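Local coordinates for austinoid biosynthesis clusters protein H (Emericella nidulans FGSC A4, PDB 5X9K) that takes part, as a homodimeric member of the trt14 isomerase family, in the biosynthesis of the fungal meroterpenoids austinol and dehydroaustinol, at residues 90-95 / 126-131; 114-117 / 122-125. All coordinates share one frame; numbering follows the deposited sequence.

How the interactions relate
Interaction 1 (90-95 / 126-131) is a buried contact near the middle of the chain, between two strands that flank strand 108-119 in the same sheet; apolar side chains and tyrosine rings make it, and one water joins Lys95 and Glu127 at the end of the contact that faces the second subunit. Interaction 2 (114-117 / 122-125) lies farther out, where strands 108-119 and 122-134 pair directly as a hairpin, with backbone hydrogen bonds between them and charged side chains along one face. Their centres lie about 10 Å apart, and both use strand 122-134. Lys95 NZ of interaction 1 forms a salt bridge with Glu114 OE2 of interaction 2 at 2.7 Å, while Leu92 packs on Gly115.

Interaction 1 (90-95 / 126-131); sequences FQLRVK and TEYVYI
Leu92 reaches across to Tyr128 and Tyr130 and divides its two methyl groups between them. CD2 lies 3.8 Å from Tyr128 CE2; CD1 lies 3.7 Å from Tyr130 CE2 and closer still, 3.4 Å, to Tyr130 OH. The leucine crosses each tyrosine side chain at about a right angle, and both methyls approach their rings obliquely. With CG anti to the carbonyl carbon (chi1 -63°), the Leu92 fork is directed at strand 126-131, where the two tyrosines receive one branch each. A looser contact joins two aromatic residues: Phe90 and Tyr128 come from opposite directions, and Tyr128 OH stands at the edge of the phenylalanine ring, near its plane, 4.1 Å from Phe90 CZ.

The polar part is mediated by solvent. Lys95 NZ donates to a water at 2.6 Å, and this water gives a weak hydrogen bond to Glu127 OE1 at 2.8 Å, spanning the gap between opposite charges. Glu127 is gripped further by His112 through OE1 and by the backbone N of Ser63 of the second subunit through OE2, which places this end of the contact at the dimer interface.

Strand 108-119 runs between the two strands and pairs antiparallel with both, which accounts for the 9.0 Å between their axes and their shared general direction; the 52° between them reflects the twist of the curled sheet. Alternate residues of these next-but-one strands, Phe90 and Leu92 on one, Tyr128 and Tyr130 on the other, thus meet on one face of the sheet across the strand between them, where Ile113 touches Leu92 and Tyr128. Val37 of helix 26-38 and the loop residue Phe40 pack on Leu92, while Phe144 of strand 141-148 meets the Tyr130 ring edge-to-face.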
ATOM      1  N   PHE A  90     -17.069  -8.604  -9.922  1.00 19.93           N
ATOM      2  CA  PHE A  90     -15.877  -8.089  -9.267  1.00 20.52           C
ATOM      3  C   PHE A  90     -16.228  -7.796  -7.823  1.00 19.55           C
ATOM      4  O   PHE A  90     -17.353  -7.405  -7.526  1.00 23.08           O
ATOM      5  CB  PHE A  90     -15.361  -6.826  -9.965  1.00 20.50           C
ATOM      6  CG  PHE A  90     -14.116  -6.255  -9.348  1.00 19.36           C
ATOM      7  CD1 PHE A  90     -12.871  -6.802  -9.634  1.00 20.55           C
ATOM      8  CD2 PHE A  90     -14.192  -5.166  -8.486  1.00 19.57           C
ATOM      9  CE1 PHE A  90     -11.719  -6.281  -9.064  1.00 18.87           C
ATOM     10  CE2 PHE A  90     -13.040  -4.629  -7.923  1.00 21.42           C
ATOM     11  CZ  PHE A  90     -11.803  -5.182  -8.217  1.00 20.63           C
ATOM     12  N   GLN A  91     -15.273  -8.010  -6.928  1.00 16.90           N
ATOM     13  CA  GLN A  91     -15.535  -7.728  -5.526  1.00 22.95           C
ATOM     14  C   GLN A  91     -14.241  -7.307  -4.849  1.00 20.37           C
ATOM     15  O   GLN A  91     -13.186  -7.869  -5.137  1.00 16.19           O
ATOM     16  CB  GLN A  91     -16.133  -8.965  -4.850  1.00 20.49           C
ATOM     17  CG  GLN A  91     -16.211  -8.891  -3.352  1.00 29.82           C
ATOM     18  CD  GLN A  91     -16.672 -10.198  -2.745  1.00 32.01           C
ATOM     19  OE1 GLN A  91     -16.070 -11.257  -2.973  1.00 28.96           O
ATOM     20  NE2 GLN A  91     -17.750 -10.135  -1.973  1.00 37.11           N
ATOM     21  N   LEU A  92     -14.324  -6.294  -3.985  1.00 15.33           N
ATOM     22  CA  LEU A  92     -13.243  -5.966  -3.063  1.00 17.37           C
ATOM     23  C   LEU A  92     -13.587  -6.529  -1.695  1.00 22.73           C
ATOM     24  O   LEU A  92     -14.719  -6.374  -1.229  1.00 17.04           O
ATOM     25  CB  LEU A  92     -13.040  -4.458  -2.924  1.00 15.38           C
ATOM     26  CG  LEU A  92     -12.627  -3.587  -4.100  1.00 19.08           C
ATOM     27  CD1 LEU A  92     -12.446  -2.187  -3.552  1.00 20.86           C
ATOM     28  CD2 LEU A  92     -11.345  -4.095  -4.759  1.00 18.60           C
ATOM     29  N   ARG A  93     -12.608  -7.158  -1.048  1.00 19.08           N
ATOM     30  CA  ARG A  93     -12.802  -7.764   0.261  1.00 19.94           C
ATOM     31  C   ARG A  93     -11.566  -7.527   1.112  1.00 22.49           C
ATOM     32  O   ARG A  93     -10.447  -7.540   0.599  1.00 18.01           O
ATOM     33  CB  ARG A  93     -13.054  -9.277   0.137  1.00 26.54           C
ATOM     34  CG  ARG A  93     -13.462  -9.956   1.448  1.00 44.49           C
ATOM     35  CD  ARG A  93     -14.925 -10.417   1.427  1.00 48.39           C
ATOM     36  NE  ARG A  93     -15.122 -11.591   0.577  1.00 48.76           N
ATOM     37  CZ  ARG A  93     -16.312 -12.078   0.228  1.00 46.75           C
ATOM     38  NH1 ARG A  93     -17.427 -11.493   0.647  1.00 45.39           N
ATOM     39  NH2 ARG A  93     -16.389 -13.152  -0.548  1.00 47.93           N
ATOM     40  N   VAL A  94     -11.763  -7.315   2.411  1.00 17.17           N
ATOM     41  CA  VAL A  94     -10.621  -7.283   3.315  1.00 18.13           C
ATOM     42  C   VAL A  94     -10.019  -8.679   3.395  1.00 23.93           C
ATOM     43  O   VAL A  94     -10.735  -9.670   3.589  1.00 20.87           O
ATOM     44  CB  VAL A  94     -11.051  -6.775   4.695  1.00 18.38           C
ATOM     45  CG1 VAL A  94      -9.908  -6.875   5.690  1.00 21.57           C
ATOM     46  CG2 VAL A  94     -11.548  -5.344   4.575  1.00 18.83           C
ATOM     47  N   LYS A  95      -8.703  -8.769   3.236  1.00 20.00           N
ATOM     48  CA  LYS A  95      -8.034 -10.063   3.315  1.00 24.74           C
ATOM     49  C   LYS A  95      -8.277 -10.706   4.679  1.00 25.35           C
ATOM     50  O   LYS A  95      -8.213 -10.044   5.716  1.00 25.16           O
ATOM     51  CB  LYS A  95      -6.541  -9.884   3.046  1.00 23.03           C
ATOM     52  CG  LYS A  95      -5.786 -11.157   2.701  1.00 28.76           C
ATOM     53  CD  LYS A  95      -4.305 -10.850   2.481  1.00 30.31           C
ATOM     54  CE  LYS A  95      -3.514 -12.090   2.142  1.00 28.20           C
ATOM     55  NZ  LYS A  95      -3.901 -12.610   0.810  1.00 30.03           N
ATOM     56  N   THR A 126      -6.038  -9.225  -7.637  1.00 18.19           N
ATOM     57  CA  THR A 126      -5.032  -8.252  -7.267  1.00 16.80           C
ATOM     58  C   THR A 126      -5.231  -7.923  -5.794  1.00 17.25           C
ATOM     59  O   THR A 126      -6.113  -8.478  -5.130  1.00 18.30           O
ATOM     60  CB  THR A 126      -5.129  -7.022  -8.173  1.00 20.38           C
ATOM     61  OG1 THR A 126      -3.929  -6.244  -8.070  1.00 15.13           O
ATOM     62  CG2 THR A 126      -6.377  -6.174  -7.829  1.00 14.35           C
ATOM     63  N   GLU A 127      -4.380  -7.051  -5.266  1.00 13.74           N
ATOM     64  CA  GLU A 127      -4.544  -6.579  -3.899  1.00 12.51           C
ATOM     65  C   GLU A 127      -4.071  -5.138  -3.782  1.00 13.42           C
ATOM     66  O   GLU A 127      -3.411  -4.603  -4.671  1.00 14.38           O
ATOM     67  CB  GLU A 127      -3.799  -7.460  -2.903  1.00 15.58           C
ATOM     68  CG  GLU A 127      -2.355  -7.669  -3.260  1.00 18.31           C
ATOM     69  CD  GLU A 127      -1.699  -8.716  -2.397  1.00 18.70           C
ATOM     70  OE1 GLU A 127      -1.677  -8.542  -1.157  1.00 19.75           O
ATOM     71  OE2 GLU A 127      -1.200  -9.713  -2.972  1.00 20.69           O
ATOM     72  N   TYR A 128      -4.420  -4.517  -2.650  1.00 11.66           N
ATOM     73  CA  TYR A 128      -4.111  -3.117  -2.399  1.00 12.74           C
ATOM     74  C   TYR A 128      -3.990  -2.886  -0.903  1.00 13.59           C
ATOM     75  O   TYR A 128      -4.475  -3.674  -0.091  1.00 15.30           O
ATOM     76  CB  TYR A 128      -5.199  -2.152  -2.903  1.00 15.67           C
ATOM     77  CG  TYR A 128      -5.956  -2.527  -4.145  1.00 15.06           C
ATOM     78  CD1 TYR A 128      -5.752  -1.830  -5.344  1.00 16.35           C
ATOM     79  CD2 TYR A 128      -6.909  -3.538  -4.123  1.00 19.03           C
ATOM     80  CE1 TYR A 128      -6.467  -2.155  -6.476  1.00 21.21           C
ATOM     81  CE2 TYR A 128      -7.614  -3.865  -5.249  1.00 18.66           C
ATOM     82  CZ  TYR A 128      -7.396  -3.174  -6.415  1.00 20.27           C
ATOM     83  OH  TYR A 128      -8.122  -3.524  -7.526  1.00 27.98           O
ATOM     84  N   VAL A 129      -3.369  -1.767  -0.547  1.00 13.09           N
ATOM     85  CA  VAL A 129      -3.606  -1.121   0.735  1.00 13.59           C
ATOM     86  C   VAL A 129      -4.463   0.105   0.450  1.00 13.24           C
ATOM     87  O   VAL A 129      -4.092   0.953  -0.369  1.00 13.86           O
ATOM     88  CB  VAL A 129      -2.300  -0.745   1.446  1.00 15.58           C
ATOM     89  CG1 VAL A 129      -2.597  -0.049   2.777  1.00 11.73           C
ATOM     90  CG2 VAL A 129      -1.443  -2.003   1.686  1.00 13.58           C
ATOM     91  N   TYR A 130      -5.628   0.174   1.080  1.00 11.15           N
ATOM     92  CA  TYR A 130      -6.441   1.377   1.040  1.00 11.49           C
ATOM     93  C   TYR A 130      -6.230   2.130   2.340  1.00 11.18           C
ATOM     94  O   TYR A 130      -6.249   1.530   3.417  1.00 12.32           O
ATOM     95  CB  TYR A 130      -7.933   1.048   0.896  1.00 13.38           C
ATOM     96  CG  TYR A 130      -8.433   0.751  -0.501  1.00 15.87           C
ATOM     97  CD1 TYR A 130      -7.564   0.621  -1.581  1.00 16.47           C
ATOM     98  CD2 TYR A 130      -9.802   0.630  -0.738  1.00 15.05           C
ATOM     99  CE1 TYR A 130      -8.058   0.371  -2.866  1.00 14.15           C
ATOM    100  CE2 TYR A 130     -10.291   0.371  -1.985  1.00 16.55           C
ATOM    101  CZ  TYR A 130      -9.431   0.245  -3.047  1.00 15.87           C
ATOM    102  OH  TYR A 130      -9.955  -0.003  -4.290  1.00 18.02           O
ATOM    103  N   ILE A 131      -6.061   3.442   2.250  1.00 12.44           N
ATOM    104  CA  ILE A 131      -6.172   4.320   3.423  1.00 13.41           C
ATOM    105  C   ILE A 131      -7.319   5.285   3.153  1.00 12.54           C
ATOM    106  O   ILE A 131      -7.205   6.163   2.290  1.00 13.69           O
ATOM    107  CB  ILE A 131      -4.875   5.080   3.720  1.00 17.58           C
ATOM    108  CG1 ILE A 131      -3.734   4.099   4.002  1.00 14.32           C
ATOM    109  CG2 ILE A 131      -5.080   6.003   4.913  1.00 14.64           C
ATOM    110  CD1 ILE A 131      -2.371   4.755   4.156  1.00 17.00           C
TER
HETATM  111  O   HOH W   1      -2.119 -11.219  -0.568  1.00 28.67           O

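Interaction 2 (114-117 / 122-125); sequences EGKG and GRFE
Gly115, which follows Glu114 at the start of 114-117, is the first residue to touch strand 122-125, its O receiving a CA-H...O contact from Glu125 CA at 3.3 Å.

Lys116 faces Glu125 as an antiparallel non-hydrogen-bonded pair, both side chains on the same face of the sheet. Their aliphatic parts touch, Lys116 CG to Glu125 CG at 4.0 Å, whereas the ammonium stays clear of the carboxylate, Lys116 NZ lying 4.7 Å from Glu125 OE1. Within its own strand Lys116 NZ forms a long salt bridge with Glu114 OE1, at 3.7 Å. Lys116 CA also makes a CA-H...O contact with Phe124 O, and its CB meets Arg123 NH2 at 3.7 Å.

Gly117 pairs with Phe124 through two backbone hydrogen bonds: Gly117 N to Phe124 O at 2.9 Å and Phe124 N to Gly117 O at 3.0 Å, the latter the straighter at 172°. Over this pair folds Arg123. Its chain leaves opposite the backbone N (chi1 -169°) and bends at chi2 (71°), which carries the guanidinium back across the hairpin, where one of its faces lies over Gly117 N, displaced toward the rim. NE, meanwhile, bonds almost in the guanidinium plane to the anti lone pair of Glu125 OE2 at 2.9 Å; NH2 adds a weak bond to the same oxygen, and NH1 forms a salt bridge with Asp118, on the partner strand. On the other face of the sheet the Phe124 ring meets Trp156 of helix 150-167.

Main-chain bonds thus close the hairpin, while its charged side chains pair both along a strand and, through Asp118, across it. The carboxylates of Glu114, Glu125 and Asp118 would probably offset the like charges of Lys116 and Arg123; held at NE and NH1, the guanidinium is probably restrained in its rotation.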
ATOM      1  N   GLU A 114      -8.231  -7.296  -1.101  1.00 13.65           N
ATOM      2  CA  GLU A 114      -8.120  -8.158  -2.275  1.00 15.35           C
ATOM      3  C   GLU A 114      -9.238  -7.817  -3.249  1.00 19.17           C
ATOM      4  O   GLU A 114     -10.401  -7.712  -2.853  1.00 16.65           O
ATOM      5  CB  GLU A 114      -8.220  -9.629  -1.871  1.00 24.19           C
ATOM      6  CG  GLU A 114      -7.011 -10.164  -1.132  1.00 24.20           C
ATOM      7  CD  GLU A 114      -7.211 -11.605  -0.710  1.00 36.48           C
ATOM      8  OE1 GLU A 114      -8.380 -11.995  -0.491  1.00 30.04           O
ATOM      9  OE2 GLU A 114      -6.204 -12.341  -0.612  1.00 38.47           O
ATOM     10  N   GLY A 115      -8.885  -7.633  -4.527  1.00 14.93           N
ATOM     11  CA  GLY A 115      -9.857  -7.487  -5.596  1.00 15.09           C
ATOM     12  C   GLY A 115      -9.795  -8.696  -6.516  1.00 17.07           C
ATOM     13  O   GLY A 115      -8.716  -9.096  -6.947  1.00 17.65           O
ATOM     14  N   LYS A 116     -10.959  -9.297  -6.776  1.00 16.45           N
ATOM     15  CA  LYS A 116     -11.037 -10.483  -7.624  1.00 19.11           C
ATOM     16  C   LYS A 116     -12.291 -10.407  -8.476  1.00 20.24           C
ATOM     17  O   LYS A 116     -13.348  -9.995  -7.999  1.00 19.11           O
ATOM     18  CB  LYS A 116     -11.052 -11.787  -6.798  1.00 16.57           C
ATOM     19  CG  LYS A 116      -9.937 -11.886  -5.764  1.00 21.90           C
ATOM     20  CD  LYS A 116     -10.057 -13.151  -4.921  1.00 28.19           C
ATOM     21  CE  LYS A 116      -8.892 -13.261  -3.942  1.00 32.22           C
ATOM     22  NZ  LYS A 116      -9.000 -14.488  -3.114  1.00 41.96           N
ATOM     23  N   GLY A 117     -12.179 -10.819  -9.732  1.00 22.10           N
ATOM     24  CA  GLY A 117     -13.350 -10.801 -10.586  1.00 19.18           C
ATOM     25  C   GLY A 117     -13.095 -11.574 -11.854  1.00 22.82           C
ATOM     26  O   GLY A 117     -11.964 -11.963 -12.159  1.00 19.96           O
ATOM     27  N   GLY A 122     -10.377 -12.679 -18.813  1.00 23.50           N
ATOM     28  CA  GLY A 122     -10.132 -13.759 -17.889  1.00 22.92           C
ATOM     29  C   GLY A 122     -10.078 -13.305 -16.445  1.00 25.25           C
ATOM     30  O   GLY A 122     -10.513 -12.212 -16.084  1.00 22.45           O
ATOM     31  N   ARG A 123      -9.521 -14.182 -15.611  1.00 19.70           N
ATOM     32  CA  ARG A 123      -9.504 -13.964 -14.170  1.00 23.45           C
ATOM     33  C   ARG A 123      -8.578 -12.806 -13.801  1.00 22.51           C
ATOM     34  O   ARG A 123      -7.460 -12.691 -14.315  1.00 23.65           O
ATOM     35  CB  ARG A 123      -9.051 -15.245 -13.470  1.00 24.82           C
ATOM     36  CG  ARG A 123      -9.227 -15.256 -11.982  1.00 29.32           C
ATOM     37  CD  ARG A 123     -10.698 -15.350 -11.620  1.00 23.86           C
ATOM     38  NE  ARG A 123     -10.850 -15.330 -10.175  1.00 25.52           N
ATOM     39  CZ  ARG A 123     -11.978 -15.050  -9.540  1.00 22.22           C
ATOM     40  NH1 ARG A 123     -13.077 -14.745 -10.222  1.00 24.62           N
ATOM     41  NH2 ARG A 123     -11.990 -15.053  -8.219  1.00 23.39           N
ATOM     42  N   PHE A 124      -9.053 -11.941 -12.907  1.00 18.10           N
ATOM     43  CA  PHE A 124      -8.243 -10.867 -12.339  1.00 21.02           C
ATOM     44  C   PHE A 124      -8.255 -11.026 -10.830  1.00 21.24           C
ATOM     45  O   PHE A 124      -9.327 -11.107 -10.223  1.00 19.14           O
ATOM     46  CB  PHE A 124      -8.778  -9.491 -12.736  1.00 20.25           C
ATOM     47  CG  PHE A 124      -7.935  -8.340 -12.243  1.00 20.66           C
ATOM     48  CD1 PHE A 124      -6.577  -8.287 -12.524  1.00 18.85           C
ATOM     49  CD2 PHE A 124      -8.512  -7.299 -11.526  1.00 21.77           C
ATOM     50  CE1 PHE A 124      -5.814  -7.221 -12.087  1.00 23.46           C
ATOM     51  CE2 PHE A 124      -7.767  -6.235 -11.082  1.00 22.62           C
ATOM     52  CZ  PHE A 124      -6.414  -6.185 -11.356  1.00 18.59           C
ATOM     53  N   GLU A 125      -7.069 -11.115 -10.235  1.00 17.94           N
ATOM     54  CA  GLU A 125      -6.928 -11.157  -8.789  1.00 16.52           C
ATOM     55  C   GLU A 125      -5.757 -10.267  -8.409  1.00 22.11           C
ATOM     56  O   GLU A 125      -4.618 -10.518  -8.811  1.00 20.03           O
ATOM     57  CB  GLU A 125      -6.717 -12.586  -8.281  1.00 20.15           C
ATOM     58  CG  GLU A 125      -7.808 -13.550  -8.752  1.00 21.72           C
ATOM     59  CD  GLU A 125      -7.776 -14.877  -8.017  1.00 30.55           C
ATOM     60  OE1 GLU A 125      -6.853 -15.091  -7.200  1.00 26.91           O
ATOM     61  OE2 GLU A 125      -8.677 -15.704  -8.261  1.00 32.21           O
TER